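PDB 4FMV: glucuronoarabinoxylan endo-1,4-beta-xylanase from Clostridium papyrosolvens, which probably hydrolyses internal beta-1,4 linkages of xylan as a family 30 endoxylanase, this chain holding its catalytic barrel and an associated beta domain. Local coordinates for residues 324-338 with 370-384. Sequence-based numbering, arbitrary orientation.
Sequences IVAINTGTAAVSQKF and GSFTAQLPAQSITTF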
loop_
_atom_site.group_PDB
_atom_site.type_symbol
_atom_site.label_atom_id
_atom_site.label_comp_id
_atom_site.label_asym_id
_atom_site.label_seq_id
_atom_site.Cartn_x
_atom_site.Cartn_y
_atom_site.Cartn_z
ATOM N N ILE A 324 -17.340 4.765 -6.805
ATOM C CA ILE A 324 -17.102 3.937 -7.998
ATOM C C ILE A 324 -15.883 4.491 -8.720
ATOM O O ILE A 324 -15.820 5.686 -9.036
ATOM C CB ILE A 324 -18.291 3.967 -8.980
ATOM C CG1 ILE A 324 -19.552 3.422 -8.312
ATOM C CG2 ILE A 324 -17.971 3.181 -10.261
ATOM C CD1 ILE A 324 -20.844 3.841 -9.009
ATOM N N VAL A 325 -14.905 3.622 -8.954
ATOM C CA VAL A 325 -13.706 3.974 -9.694
ATOM C C VAL A 325 -13.754 3.229 -11.015
ATOM O O VAL A 325 -13.769 1.979 -11.053
ATOM C CB VAL A 325 -12.425 3.603 -8.911
ATOM C CG1 VAL A 325 -11.156 3.886 -9.740
ATOM C CG2 VAL A 325 -12.390 4.344 -7.570
ATOM N N ALA A 326 -13.797 3.997 -12.097
ATOM C CA ALA A 326 -13.929 3.427 -13.440
ATOM C C ALA A 326 -12.780 3.880 -14.325
ATOM O O ALA A 326 -12.568 5.078 -14.527
ATOM C CB ALA A 326 -15.269 3.810 -14.049
ATOM N N ILE A 327 -12.033 2.907 -14.839
ATOM C CA ILE A 327 -10.853 3.160 -15.649
ATOM C C ILE A 327 -11.155 2.803 -17.097
ATOM O O ILE A 327 -11.667 1.728 -17.357
ATOM C CB ILE A 327 -9.668 2.290 -15.175
ATOM C CG1 ILE A 327 -9.338 2.581 -13.705
ATOM C CG2 ILE A 327 -8.437 2.518 -16.078
ATOM C CD1 ILE A 327 -8.608 1.463 -12.983
ATOM N N ASN A 328 -10.887 3.715 -18.033
ATOM C CA ASN A 328 -11.005 3.383 -19.457
ATOM C C ASN A 328 -9.629 3.450 -20.119
ATOM O O ASN A 328 -9.121 4.544 -20.367
ATOM C CB ASN A 328 -11.976 4.356 -20.143
ATOM C CG ASN A 328 -12.001 4.203 -21.655
ATOM O OD1 ASN A 328 -11.615 3.161 -22.197
ATOM N ND2 ASN A 328 -12.476 5.243 -22.351
ATOM N N THR A 329 -9.052 2.291 -20.446
ATOM C CA THR A 329 -7.699 2.241 -21.019
ATOM C C THR A 329 -7.759 2.328 -22.538
ATOM O O THR A 329 -6.721 2.325 -23.214
ATOM C CB THR A 329 -6.926 0.946 -20.635
ATOM O OG1 THR A 329 -7.563 -0.195 -21.234
ATOM C CG2 THR A 329 -6.892 0.747 -19.129
ATOM N N GLY A 330 -8.976 2.392 -23.074
ATOM C CA GLY A 330 -9.195 2.593 -24.502
ATOM C C GLY A 330 -8.798 3.979 -25.010
ATOM O O GLY A 330 -8.707 4.958 -24.247
ATOM N N THR A 331 -8.567 4.069 -26.313
ATOM C CA THR A 331 -8.141 5.329 -26.913
ATOM C C THR A 331 -9.319 6.183 -27.359
ATOM O O THR A 331 -9.133 7.226 -27.981
ATOM C CB THR A 331 -7.220 5.084 -28.125
ATOM O OG1 THR A 331 -7.963 4.403 -29.140
ATOM C CG2 THR A 331 -6.029 4.237 -27.719
ATOM N N ALA A 332 -10.533 5.720 -27.076
ATOM C CA ALA A 332 -11.727 6.502 -27.355
ATOM C C ALA A 332 -12.628 6.551 -26.128
ATOM O O ALA A 332 -12.733 5.571 -25.379
ATOM C CB ALA A 332 -12.471 5.926 -28.535
ATOM N N ALA A 333 -13.262 7.698 -25.915
ATOM C CA ALA A 333 -14.255 7.830 -24.855
ATOM C C ALA A 333 -15.408 6.844 -25.060
ATOM O O ALA A 333 -15.834 6.588 -26.193
ATOM C CB ALA A 333 -14.787 9.252 -24.779
ATOM N N VAL A 334 -15.910 6.299 -23.956
ATOM C CA VAL A 334 -17.027 5.363 -23.991
ATOM C C VAL A 334 -18.046 5.722 -22.912
ATOM O O VAL A 334 -17.672 6.168 -21.829
ATOM C CB VAL A 334 -16.548 3.913 -23.775
ATOM C CG1 VAL A 334 -17.732 2.985 -23.533
ATOM C CG2 VAL A 334 -15.735 3.439 -24.966
ATOM N N SER A 335 -19.329 5.549 -23.214
ATOM C CA SER A 335 -20.372 5.779 -22.226
ATOM C C SER A 335 -20.512 4.502 -21.396
ATOM O O SER A 335 -20.443 3.391 -21.942
ATOM C CB SER A 335 -21.696 6.110 -22.901
ATOM O OG SER A 335 -22.301 4.931 -23.397
ATOM N N GLN A 336 -20.686 4.655 -20.082
ATOM C CA GLN A 336 -20.914 3.503 -19.209
ATOM C C GLN A 336 -22.110 3.738 -18.287
ATOM O O GLN A 336 -22.197 4.769 -17.602
ATOM C CB GLN A 336 -19.669 3.175 -18.383
ATOM C CG GLN A 336 -19.856 1.981 -17.422
ATOM C CD GLN A 336 -20.095 0.665 -18.153
ATOM O OE1 GLN A 336 -19.217 0.173 -18.870
ATOM N NE2 GLN A 336 -21.280 0.091 -17.978
ATOM N N LYS A 337 -23.035 2.781 -18.279
ATOM C CA LYS A 337 -24.204 2.850 -17.404
ATOM C C LYS A 337 -23.927 2.088 -16.118
ATOM O O LYS A 337 -23.359 0.979 -16.137
ATOM C CB LYS A 337 -25.429 2.258 -18.100
ATOM C CG LYS A 337 -26.672 2.252 -17.232
ATOM C CD LYS A 337 -27.813 1.551 -17.937
ATOM C CE LYS A 337 -29.125 1.678 -17.168
ATOM N NZ LYS A 337 -29.697 3.036 -17.363
ATOM N N PHE A 338 -24.310 2.695 -14.999
ATOM C CA PHE A 338 -24.125 2.083 -13.695
ATOM C C PHE A 338 -25.476 1.929 -12.995
ATOM O O PHE A 338 -26.300 2.837 -13.047
ATOM C CB PHE A 338 -23.221 2.950 -12.825
ATOM C CG PHE A 338 -21.860 3.214 -13.412
ATOM C CD1 PHE A 338 -20.798 2.376 -13.129
ATOM C CD2 PHE A 338 -21.631 4.331 -14.204
ATOM C CE1 PHE A 338 -19.528 2.628 -13.638
ATOM C CE2 PHE A 338 -20.366 4.589 -14.726
ATOM C CZ PHE A 338 -19.317 3.732 -14.442
ATOM N N GLY A 370 -32.011 4.548 -9.334
ATOM C CA GLY A 370 -30.833 3.776 -8.981
ATOM C C GLY A 370 -29.798 3.689 -10.091
ATOM O O GLY A 370 -28.859 2.906 -9.991
ATOM N N SER A 371 -29.954 4.500 -11.138
ATOM C CA SER A 371 -29.089 4.414 -12.317
ATOM C C SER A 371 -28.506 5.752 -12.776
ATOM O O SER A 371 -29.174 6.784 -12.706
ATOM C CB SER A 371 -29.859 3.790 -13.477
ATOM O OG SER A 371 -28.977 3.453 -14.531
ATOM N N PHE A 372 -27.262 5.736 -13.258
ATOM C CA PHE A 372 -26.715 6.911 -13.944
ATOM C C PHE A 372 -25.749 6.495 -15.037
ATOM O O PHE A 372 -25.083 5.467 -14.921
ATOM C CB PHE A 372 -26.031 7.876 -12.966
ATOM C CG PHE A 372 -24.666 7.427 -12.516
ATOM C CD1 PHE A 372 -24.524 6.602 -11.413
ATOM C CD2 PHE A 372 -23.525 7.841 -13.194
ATOM C CE1 PHE A 372 -23.278 6.188 -10.997
ATOM C CE2 PHE A 372 -22.266 7.424 -12.783
ATOM C CZ PHE A 372 -22.141 6.601 -11.681
ATOM N N THR A 373 -25.669 7.296 -16.095
ATOM C CA THR A 373 -24.736 7.028 -17.183
ATOM C C THR A 373 -23.676 8.127 -17.273
ATOM O O THR A 373 -23.962 9.312 -17.086
ATOM C CB THR A 373 -25.463 6.865 -18.540
ATOM O OG1 THR A 373 -26.439 5.821 -18.438
ATOM C CG2 THR A 373 -24.468 6.523 -19.661
ATOM N N ALA A 374 -22.443 7.727 -17.547
ATOM C CA ALA A 374 -21.345 8.674 -17.611
ATOM C C ALA A 374 -20.490 8.422 -18.843
ATOM O O ALA A 374 -20.437 7.306 -19.348
ATOM C CB ALA A 374 -20.497 8.585 -16.330
ATOM N N GLN A 375 -19.852 9.475 -19.336
ATOM C CA GLN A 375 -18.795 9.353 -20.333
ATOM C C GLN A 375 -17.475 9.087 -19.622
ATOM O O GLN A 375 -17.098 9.831 -18.734
ATOM C CB GLN A 375 -18.658 10.659 -21.113
ATOM C CG GLN A 375 -19.852 10.964 -22.001
ATOM C CD GLN A 375 -19.984 9.959 -23.123
ATOM O OE1 GLN A 375 -20.952 9.195 -23.172
ATOM N NE2 GLN A 375 -18.994 9.938 -24.028
ATOM N N LEU A 376 -16.774 8.030 -20.010
ATOM C CA LEU A 376 -15.419 7.794 -19.510
ATOM C C LEU A 376 -14.425 8.191 -20.606
ATOM O O LEU A 376 -14.378 7.548 -21.662
ATOM C CB LEU A 376 -15.225 6.321 -19.147
ATOM C CG LEU A 376 -16.261 5.675 -18.230
ATOM C CD1 LEU A 376 -15.936 4.189 -18.040
ATOM C CD2 LEU A 376 -16.331 6.423 -16.886
ATOM N N PRO A 377 -13.643 9.261 -20.376
ATOM C CA PRO A 377 -12.700 9.704 -21.406
ATOM C C PRO A 377 -11.682 8.617 -21.780
ATOM O O PRO A 377 -11.423 7.702 -20.981
ATOM C CB PRO A 377 -12.002 10.894 -20.745
ATOM C CG PRO A 377 -13.032 11.429 -19.758
ATOM C CD PRO A 377 -13.671 10.175 -19.214
ATOM N N ALA A 378 -11.126 8.713 -22.987
ATOM C CA ALA A 378 -10.055 7.819 -23.419
ATOM C C ALA A 378 -8.938 7.832 -22.397
ATOM O O ALA A 378 -8.606 8.880 -21.869
ATOM C CB ALA A 378 -9.509 8.248 -24.794
ATOM N N GLN A 379 -8.372 6.663 -22.113
ATOM C CA GLN A 379 -7.201 6.550 -21.252
ATOM C C GLN A 379 -7.300 7.431 -19.984
ATOM O O GLN A 379 -6.486 8.321 -19.752
ATOM C CB GLN A 379 -5.936 6.854 -22.073
ATOM C CG GLN A 379 -5.702 5.839 -23.196
ATOM C CD GLN A 379 -4.545 6.224 -24.114
ATOM O OE1 GLN A 379 -4.556 7.284 -24.742
ATOM N NE2 GLN A 379 -3.528 5.370 -24.172
ATOM N N SER A 380 -8.283 7.123 -19.147
ATOM C CA SER A 380 -8.626 7.962 -18.019
ATOM C C SER A 380 -9.046 7.074 -16.869
ATOM O O SER A 380 -9.491 5.925 -17.067
ATOM C CB SER A 380 -9.813 8.853 -18.387
ATOM O OG SER A 380 -11.013 8.088 -18.382
ATOM N N ILE A 381 -8.887 7.608 -15.668
ATOM C CA ILE A 381 -9.470 7.023 -14.474
ATOM C C ILE A 381 -10.411 8.064 -13.884
ATOM O O ILE A 381 -10.069 9.259 -13.777
ATOM C CB ILE A 381 -8.393 6.585 -13.432
ATOM C CG1 ILE A 381 -9.054 6.138 -12.114
ATOM C CG2 ILE A 381 -7.361 7.684 -13.211
ATOM C CD1 ILE A 381 -8.083 5.413 -11.134
ATOM N N THR A 382 -11.612 7.618 -13.550
ATOM C CA THR A 382 -12.630 8.494 -12.999
ATOM C C THR A 382 -13.138 7.902 -11.698
ATOM O O THR A 382 -13.410 6.688 -11.608
ATOM C CB THR A 382 -13.833 8.642 -13.939
ATOM O OG1 THR A 382 -13.442 9.280 -15.159
ATOM C CG2 THR A 382 -14.938 9.460 -13.270
ATOM N N THR A 383 -13.279 8.757 -10.689
ATOM C CA THR A 383 -13.900 8.341 -9.440
ATOM C C THR A 383 -15.214 9.094 -9.293
ATOM O O THR A 383 -15.246 10.331 -9.394
ATOM C CB THR A 383 -12.988 8.608 -8.247
ATOM O OG1 THR A 383 -11.759 7.889 -8.412
ATOM C CG2 THR A 383 -13.660 8.176 -6.953
ATOM N N PHE A 384 -16.303 8.352 -9.106
ATOM C CA PHE A 384 -17.608 8.950 -8.841
ATOM C C PHE A 384 -17.930 8.792 -7.360
ATOM O O PHE A 384 -17.768 7.709 -6.796
ATOM C CB PHE A 384 -18.709 8.253 -9.649
ATOM C CG PHE A 384 -18.456 8.214 -11.126
ATOM C CD1 PHE A 384 -17.754 7.161 -11.693
ATOM C CD2 PHE A 384 -18.938 9.218 -11.954
ATOM C CE1 PHE A 384 -17.513 7.118 -13.059
ATOM C CE2 PHE A 384 -18.705 9.187 -13.323
ATOM C CZ PHE A 384 -17.996 8.125 -13.876
HETATM O O HOH W 1 -12.686 7.224 -16.849
HETATM O O HOH W 2 -4.031 2.628 -22.608
#
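The beta domain beside the (beta/alpha)8 barrel is a two-layered sandwich: strand 324-328 pairs antiparallel with 380-384 in one layer, 334-338 with 371-376 in the other. Between the layers the Phe338, Phe372 and Phe384 rings cluster. Phe338 CD2 lies over one face of the Phe372 ring, 3.4 Å from CZ; the near-parallel planes (21°) are slid apart, and Phe338 CB makes a CH-pi contact with the same ring. Ile324 CD1 meets the Phe372 edge at CE1 (3.9 Å). Leu376 reaches across from its own layer, CD2 4.0 Å from Ala326 CB, while CD1 packs beside Gln336 CB. On the face of the 324-328/380-384 ladder turned to helix 240-255, Ile327 and Ile381 lie side by side.

Where both segments pass between layers, Asn328 ties the loops. With CG anti to the backbone N (chi1 172°), its amide donates from ND2 to Leu376 O (3.1 Å) and, almost in its own plane, to Ala332 O (3.1 Å). OD1 accepts from Gly330 N (2.9 Å), an Asx turn. Val334 N reaches Leu376 O from the opposite face of that carbonyl. Gln379 and Ser380 form a G1 bulge against Asn328. At the far end, Lys337 NZ donates to Ser371 OG (3.0 Å), which also bonds Asn339 OD1.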